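Local coordinates for protein interferon (Danio rerio, PDB 3PIV) that probably acts as a secreted type I interferon cytokine in antiviral defence, signalling by binding a cell-surface receptor, at residues Arg38-Met43 with Asp152-Asn157. Sequence-based numbering, arbitrary orientation.
Sequences RLYTLM and DIIASN
The Tyr40 ring is the one flat group that meets the opposite segment. The delta methyl of Ile154 approaches it obliquely. Ile154 CD1 lies 3.3 Å from Tyr40 CD1, a tight approach, and 3.7 Å from Tyr40 CE1. The methyl thus sits beside the CD1-CE1 bond, nearer to CD1. The two side chains cross at about a right angle. Around the ring, Phe35 meets it with nearly parallel planes, and Phe54 of helix 48-66 forms an edge-to-face pair with it. The phenol end is held too, since Tyr40 OH is hydrogen-bonded to His147 ND1, one of the residues of helix 134-158.

Met43 supplies the second contact. Met43 CB stands 3.8 Å from Ile154 CD1, so one methyl touches both Tyr40 and Met43. The rest of Met43 bends twice and leads away from Ile154. Its side chain also touches Phe54 and Tyr112. The CB of Ile154 already points toward 38-43. With CD1 anti to CA (chi2 164°), the extended CG1 branch carries the methyl on to the ring. The CA atoms of Met43 and Ile154 are 7.1 Å apart, the closest pair of the two segments.

No hydrogen bond crosses between 38-43 and 152-157, and the contact is small, with 132 Å² buried in total. Ile154 also touches Asp44, at the end of helix 37-44, and Gln51 of helix 48-66. One residue pair before it, the Asp152 carboxylate ties helix 134-158 to helix 10-23 through Arg11 and Thr14.

All three touching residues are buried. They join the short helix 37-44 to the C-terminal part of helix 134-158, within the all-helical bundle of a type I interferon, a member of the four-helix cytokine clan.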
# COMPACT_ATOMS: atom_id res chain seq x y z
N ARG A 38 -3.51 -10.24 10.06
CA ARG A 38 -4.09 -9.94 11.36
C ARG A 38 -4.71 -8.54 11.35
O ARG A 38 -5.89 -8.35 11.67
CB ARG A 38 -2.94 -9.99 12.36
CG ARG A 38 -1.66 -10.55 11.69
CD ARG A 38 -0.43 -9.66 11.88
NE ARG A 38 -0.73 -8.24 12.03
CZ ARG A 38 0.18 -7.35 12.42
NH1 ARG A 38 1.42 -7.75 12.67
NH2 ARG A 38 -0.12 -6.05 12.56
N LEU A 39 -3.91 -7.56 10.97
CA LEU A 39 -4.33 -6.16 10.93
C LEU A 39 -5.48 -5.95 9.96
O LEU A 39 -6.46 -5.28 10.28
CB LEU A 39 -3.14 -5.29 10.53
CG LEU A 39 -3.01 -3.85 11.01
CD1 LEU A 39 -2.51 -3.00 9.86
CD2 LEU A 39 -4.30 -3.31 11.60
N TYR A 40 -5.37 -6.52 8.77
CA TYR A 40 -6.38 -6.31 7.75
C TYR A 40 -7.72 -6.90 8.19
O TYR A 40 -8.78 -6.32 7.91
CB TYR A 40 -5.95 -6.89 6.40
CG TYR A 40 -5.18 -5.91 5.57
CD1 TYR A 40 -5.84 -5.04 4.71
CD2 TYR A 40 -3.81 -5.82 5.67
CE1 TYR A 40 -5.14 -4.12 3.95
CE2 TYR A 40 -3.10 -4.89 4.92
CZ TYR A 40 -3.77 -4.05 4.06
OH TYR A 40 -3.08 -3.14 3.32
N THR A 41 -7.67 -8.05 8.87
CA THR A 41 -8.88 -8.68 9.42
C THR A 41 -9.57 -7.67 10.34
O THR A 41 -10.76 -7.41 10.19
CB THR A 41 -8.56 -9.99 10.19
OG1 THR A 41 -8.13 -11.00 9.27
CG2 THR A 41 -9.79 -10.50 10.94
N LEU A 42 -8.80 -7.11 11.27
CA LEU A 42 -9.29 -6.06 12.16
C LEU A 42 -9.90 -4.88 11.38
O LEU A 42 -10.99 -4.42 11.70
CB LEU A 42 -8.17 -5.57 13.07
CG LEU A 42 -8.33 -4.27 13.87
CD1 LEU A 42 -9.30 -4.43 15.02
CD2 LEU A 42 -6.97 -3.80 14.40
N MET A 43 -9.20 -4.41 10.35
CA MET A 43 -9.70 -3.29 9.57
C MET A 43 -10.97 -3.66 8.79
O MET A 43 -11.86 -2.82 8.57
CB MET A 43 -8.61 -2.75 8.63
CG MET A 43 -7.38 -2.18 9.34
SD MET A 43 -7.72 -1.09 10.75
CE MET A 43 -8.99 -0.03 10.03
N ASP A 152 -8.71 -3.38 -1.30
CA ASP A 152 -9.89 -3.35 -2.15
C ASP A 152 -11.12 -3.94 -1.45
O ASP A 152 -12.25 -3.50 -1.65
CB ASP A 152 -9.60 -4.12 -3.45
CG ASP A 152 -10.78 -4.15 -4.39
OD1 ASP A 152 -11.06 -3.12 -5.04
OD2 ASP A 152 -11.43 -5.21 -4.48
N ILE A 153 -10.89 -4.95 -0.61
CA ILE A 153 -11.96 -5.53 0.18
C ILE A 153 -12.45 -4.50 1.18
O ILE A 153 -13.64 -4.25 1.30
CB ILE A 153 -11.47 -6.79 0.92
CG1 ILE A 153 -11.18 -7.92 -0.08
CG2 ILE A 153 -12.50 -7.25 1.95
CD1 ILE A 153 -10.75 -9.21 0.58
N ILE A 154 -11.52 -3.89 1.89
CA ILE A 154 -11.85 -2.85 2.85
C ILE A 154 -12.60 -1.69 2.20
O ILE A 154 -13.54 -1.16 2.78
CB ILE A 154 -10.58 -2.32 3.53
CG1 ILE A 154 -10.02 -3.40 4.47
CG2 ILE A 154 -10.87 -1.02 4.27
CD1 ILE A 154 -8.59 -3.14 4.90
N ALA A 155 -12.20 -1.30 1.00
CA ALA A 155 -12.88 -0.23 0.30
C ALA A 155 -14.30 -0.67 -0.06
O ALA A 155 -15.26 0.07 0.17
CB ALA A 155 -12.12 0.20 -0.95
N SER A 156 -14.43 -1.87 -0.62
CA SER A 156 -15.75 -2.41 -0.92
C SER A 156 -16.63 -2.32 0.31
O SER A 156 -17.71 -1.73 0.26
CB SER A 156 -15.70 -3.87 -1.37
OG SER A 156 -15.24 -3.98 -2.70
N ASN A 157 -16.16 -2.92 1.40
CA ASN A 157 -16.97 -3.01 2.62
C ASN A 157 -17.22 -1.63 3.20
O ASN A 157 -18.26 -1.38 3.81
CB ASN A 157 -16.32 -3.91 3.68
CG ASN A 157 -16.13 -5.35 3.21
OD1 ASN A 157 -16.87 -5.87 2.37
ND2 ASN A 157 -15.14 -6.02 3.79